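Local coordinates for protein beta-N-acetylhexosaminidase (Thermotoga neapolitana, PDB 5BZA) that probably hydrolyses terminal non-reducing N-acetyl-D-hexosamine residues from N-acetyl-beta-D-hexosaminides and binds metal ions, at residues B[160-165]-B[192-197]. Numbering follows the deposited sequence.
With CD (cadmium ion), chain N.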
ATOM      1  N   LYS B 160     -13.813  -6.146  19.142  1.00 11.18           N
ATOM      2  CA  LYS B 160     -14.615  -5.016  19.603  1.00 12.68           C
ATOM      3  C   LYS B 160     -16.048  -5.168  19.083  1.00 12.11           C
ATOM      4  O   LYS B 160     -16.264  -5.879  18.100  1.00  9.11           O
ATOM      5  CB  LYS B 160     -13.981  -3.689  19.119  1.00 10.89           C
ATOM      6  CG  LYS B 160     -13.973  -3.534  17.602  1.00  8.64           C
ATOM      7  CD  LYS B 160     -13.129  -2.336  17.176  1.00 11.66           C
ATOM      8  CE  LYS B 160     -13.086  -2.207  15.666  1.00 10.58           C
ATOM      9  NZ  LYS B 160     -12.281  -1.047  15.239  1.00 10.35           N
ATOM     10  N   HIS B 161     -17.035  -4.543  19.744  1.00 11.52           N
ATOM     11  CA  HIS B 161     -16.864  -3.858  21.018  1.00 12.79           C
ATOM     12  C   HIS B 161     -17.622  -4.597  22.123  1.00 12.85           C
ATOM     13  O   HIS B 161     -18.858  -4.635  22.121  1.00 11.27           O
ATOM     14  CB  HIS B 161     -17.367  -2.400  20.954  1.00 14.14           C
ATOM     15  CG  HIS B 161     -17.075  -1.683  19.663  1.00 16.64           C
ATOM     16  ND1 HIS B 161     -17.728  -1.962  18.478  1.00 14.72           N
ATOM     17  CD2 HIS B 161     -16.223  -0.666  19.395  1.00 13.19           C
ATOM     18  CE1 HIS B 161     -17.280  -1.159  17.533  1.00 13.50           C
ATOM     19  NE2 HIS B 161     -16.357  -0.381  18.057  1.00 12.88           N
ATOM     20  N   PHE B 162     -16.885  -5.132  23.090  1.00 12.38           N
ATOM     21  CA  PHE B 162     -17.468  -5.945  24.145  1.00 13.67           C
ATOM     22  C   PHE B 162     -18.465  -5.134  25.009  1.00 11.43           C
ATOM     23  O   PHE B 162     -18.104  -4.062  25.505  1.00 12.02           O
ATOM     24  CB  PHE B 162     -16.338  -6.506  25.024  1.00 14.10           C
ATOM     25  CG  PHE B 162     -16.831  -7.188  26.264  1.00 12.50           C
ATOM     26  CD1 PHE B 162     -17.187  -8.528  26.235  1.00 12.87           C
ATOM     27  CD2 PHE B 162     -16.996  -6.479  27.436  1.00 13.17           C
ATOM     28  CE1 PHE B 162     -17.674  -9.142  27.361  1.00 15.16           C
ATOM     29  CE2 PHE B 162     -17.515  -7.093  28.573  1.00 14.62           C
ATOM     30  CZ  PHE B 162     -17.838  -8.416  28.532  1.00 15.10           C
ATOM     31  N   PRO B 163     -19.666  -5.687  25.291  1.00 10.41           N
ATOM     32  CA  PRO B 163     -20.139  -7.037  24.966  1.00 12.98           C
ATOM     33  C   PRO B 163     -20.963  -7.100  23.663  1.00 14.52           C
ATOM     34  O   PRO B 163     -21.606  -8.102  23.391  1.00 15.95           O
ATOM     35  CB  PRO B 163     -21.019  -7.390  26.179  1.00 11.26           C
ATOM     36  CG  PRO B 163     -21.672  -6.033  26.534  1.00 11.76           C
ATOM     37  CD  PRO B 163     -20.566  -5.009  26.265  1.00 10.85           C
ATOM     38  N   GLY B 164     -20.982  -6.033  22.891  1.00 12.87           N
ATOM     39  CA  GLY B 164     -21.701  -6.070  21.636  1.00 13.32           C
ATOM     40  C   GLY B 164     -22.470  -4.793  21.446  1.00 13.95           C
ATOM     41  O   GLY B 164     -23.335  -4.459  22.278  1.00 12.99           O
ATOM     42  N   HIS B 165     -22.217  -4.144  20.299  1.00 14.50           N
ATOM     43  CA  HIS B 165     -22.643  -2.773  20.020  1.00 10.58           C
ATOM     44  C   HIS B 165     -23.769  -2.765  18.970  1.00 11.27           C
ATOM     45  O   HIS B 165     -24.291  -1.707  18.598  1.00 15.42           O
ATOM     46  CB  HIS B 165     -21.420  -1.958  19.513  1.00 15.67           C
ATOM     47  CG  HIS B 165     -21.556  -0.462  19.608  1.00 15.74           C
ATOM     48  ND1 HIS B 165     -22.610   0.242  19.051  1.00 16.88           N
ATOM     49  CD2 HIS B 165     -20.736   0.470  20.157  1.00 14.31           C
ATOM     50  CE1 HIS B 165     -22.444   1.539  19.280  1.00 19.60           C
ATOM     51  NE2 HIS B 165     -21.318   1.705  19.957  1.00 16.64           N
ATOM     52  N   LEU B 192     -21.643 -14.478  21.747  1.00 10.76           N
ATOM     53  CA  LEU B 192     -21.239 -15.769  21.185  1.00 13.64           C
ATOM     54  C   LEU B 192     -19.900 -15.675  20.383  1.00 13.73           C
ATOM     55  O   LEU B 192     -18.999 -16.520  20.564  1.00 14.17           O
ATOM     56  CB  LEU B 192     -22.357 -16.336  20.291  1.00 10.41           C
ATOM     57  CG  LEU B 192     -22.039 -17.672  19.611  1.00 12.60           C
ATOM     58  CD1 LEU B 192     -21.954 -18.811  20.632  1.00 15.46           C
ATOM     59  CD2 LEU B 192     -22.984 -18.029  18.454  1.00 12.92           C
ATOM     60  N   PRO B 193     -19.752 -14.644  19.521  1.00 10.26           N
ATOM     61  CA  PRO B 193     -18.484 -14.557  18.789  1.00 11.90           C
ATOM     62  C   PRO B 193     -17.306 -14.230  19.722  1.00 12.18           C
ATOM     63  O   PRO B 193     -16.191 -14.768  19.518  1.00 12.38           O
ATOM     64  CB  PRO B 193     -18.739 -13.430  17.765  1.00 10.40           C
ATOM     65  CG  PRO B 193     -19.932 -12.721  18.230  1.00 11.95           C
ATOM     66  CD  PRO B 193     -20.738 -13.654  19.028  1.00 11.34           C
ATOM     67  N   PHE B 194     -17.535 -13.384  20.735  1.00 12.08           N
ATOM     68  CA  PHE B 194     -16.500 -13.154  21.763  1.00  9.01           C
ATOM     69  C   PHE B 194     -16.060 -14.461  22.477  1.00 13.35           C
ATOM     70  O   PHE B 194     -14.855 -14.698  22.704  1.00 10.04           O
ATOM     71  CB  PHE B 194     -16.950 -12.103  22.772  1.00  8.46           C
ATOM     72  CG  PHE B 194     -17.073 -10.700  22.193  1.00  8.27           C
ATOM     73  CD1 PHE B 194     -18.251 -10.282  21.571  1.00  9.69           C
ATOM     74  CD2 PHE B 194     -16.031  -9.791  22.307  1.00  7.50           C
ATOM     75  CE1 PHE B 194     -18.366  -8.991  21.038  1.00  9.52           C
ATOM     76  CE2 PHE B 194     -16.144  -8.497  21.782  1.00 10.96           C
ATOM     77  CZ  PHE B 194     -17.327  -8.102  21.148  1.00 11.61           C
ATOM     78  N   ARG B 195     -17.051 -15.275  22.855  1.00 13.59           N
ATOM     79  CA  ARG B 195     -16.828 -16.563  23.489  1.00 11.32           C
ATOM     80  C   ARG B 195     -16.010 -17.482  22.572  1.00 12.54           C
ATOM     81  O   ARG B 195     -15.129 -18.235  23.030  1.00 14.49           O
ATOM     82  CB  ARG B 195     -18.176 -17.201  23.868  1.00  9.85           C
ATOM     83  CG  ARG B 195     -18.879 -16.480  25.041  1.00 13.65           C
ATOM     84  CD  ARG B 195     -20.395 -16.804  25.212  1.00 16.95           C
ATOM     85  NE  ARG B 195     -20.651 -18.228  25.364  1.00 14.72           N
ATOM     86  CZ  ARG B 195     -21.741 -18.843  24.908  1.00 21.93           C
ATOM     87  NH1 ARG B 195     -22.705 -18.151  24.289  1.00 18.17           N
ATOM     88  NH2 ARG B 195     -21.877 -20.156  25.080  1.00 22.89           N
ATOM     89  N   ARG B 196     -16.314 -17.431  21.288  1.00 11.90           N
ATOM     90  CA  ARG B 196     -15.602 -18.236  20.297  1.00 14.97           C
ATOM     91  C   ARG B 196     -14.110 -17.899  20.293  1.00 10.83           C
ATOM     92  O   ARG B 196     -13.237 -18.809  20.243  1.00  8.31           O
ATOM     93  CB  ARG B 196     -16.198 -18.035  18.891  1.00 12.85           C
ATOM     94  CG  ARG B 196     -15.570 -18.960  17.780  1.00 10.28           C
ATOM     95  CD  ARG B 196     -15.856 -20.452  18.018  1.00 12.16           C
ATOM     96  NE  ARG B 196     -17.281 -20.700  18.280  1.00 14.17           N
ATOM     97  CZ  ARG B 196     -18.236 -20.792  17.355  1.00 14.75           C
ATOM     98  NH1 ARG B 196     -17.926 -20.697  16.060  1.00  9.75           N
ATOM     99  NH2 ARG B 196     -19.502 -21.008  17.738  1.00 10.95           N
ATOM    100  N   ILE B 197     -13.807 -16.606  20.347  1.00 11.20           N
ATOM    101  CA  ILE B 197     -12.403 -16.215  20.380  1.00 10.96           C
ATOM    102  C   ILE B 197     -11.751 -16.675  21.711  1.00 11.16           C
ATOM    103  O   ILE B 197     -10.605 -17.201  21.709  1.00 11.91           O
ATOM    104  CB  ILE B 197     -12.178 -14.671  20.206  1.00 11.76           C
ATOM    105  CG1 ILE B 197     -12.915 -14.098  18.966  1.00 12.85           C
ATOM    106  CG2 ILE B 197     -10.679 -14.333  20.283  1.00 10.15           C
ATOM    107  CD1 ILE B 197     -12.842 -14.955  17.739  1.00 10.95           C
TER
HETATM  108 CD    CD N 502     -15.534   2.202  17.859  1.00 48.17          CD
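F194 reaches from helix 192-198 to the backbone of K160, H161 and F162, at the end of strand 156-162 in the TIM-barrel-type domain. The helix belongs to the beta-alpha-beta connection to the neighbouring parallel strand 205-208. Segment 160-165 carries KHFPGH, the start of the KH(F/I)PG(H/L)GxxxxD(S/T)H signature of family 3 beta-N-acetylglucosaminidases, bent by cis peptides before H161 and before P163.

The contact is van der Waals packing of one ring against backbone. With CG anti to its own carbonyl carbon (chi1 -68°), F194 brings CZ and the neighbouring CE1 and CE2 up to the chain. CZ lies 3.6 Å from F162 N and 3.7 Å from H161 C, while H161 N sits at the rim in the ring plane. CE1 comes within 4.1 Å of P163 O, a looser touch. Replacing F194 by an alanine is likely to open a gap against the K160-F162 backbone and take from F162 its edge-to-face partner, letting the bend shift.

The aromatic pair is T-shaped: F162 turns its edge to the face of F194, with centroids 5.9 Å apart and planes at 80°. The CB of F162 also meets F194 CE2 at 3.8 Å. P163 CB covers one face of the F162 ring, over its centre.

Beyond this buried backing, K160 NZ forms a salt bridge with E65 and a hydrogen bond with the carbonyl of F112. H161 belongs to the metal site. Its ring is flanked by K160 CB on one face and H165 CD2 on the opposite one; ND1 is hydrogen-bonded to D117, and NE2 binds the cadmium ion, shared with D245, at 2.7 Å.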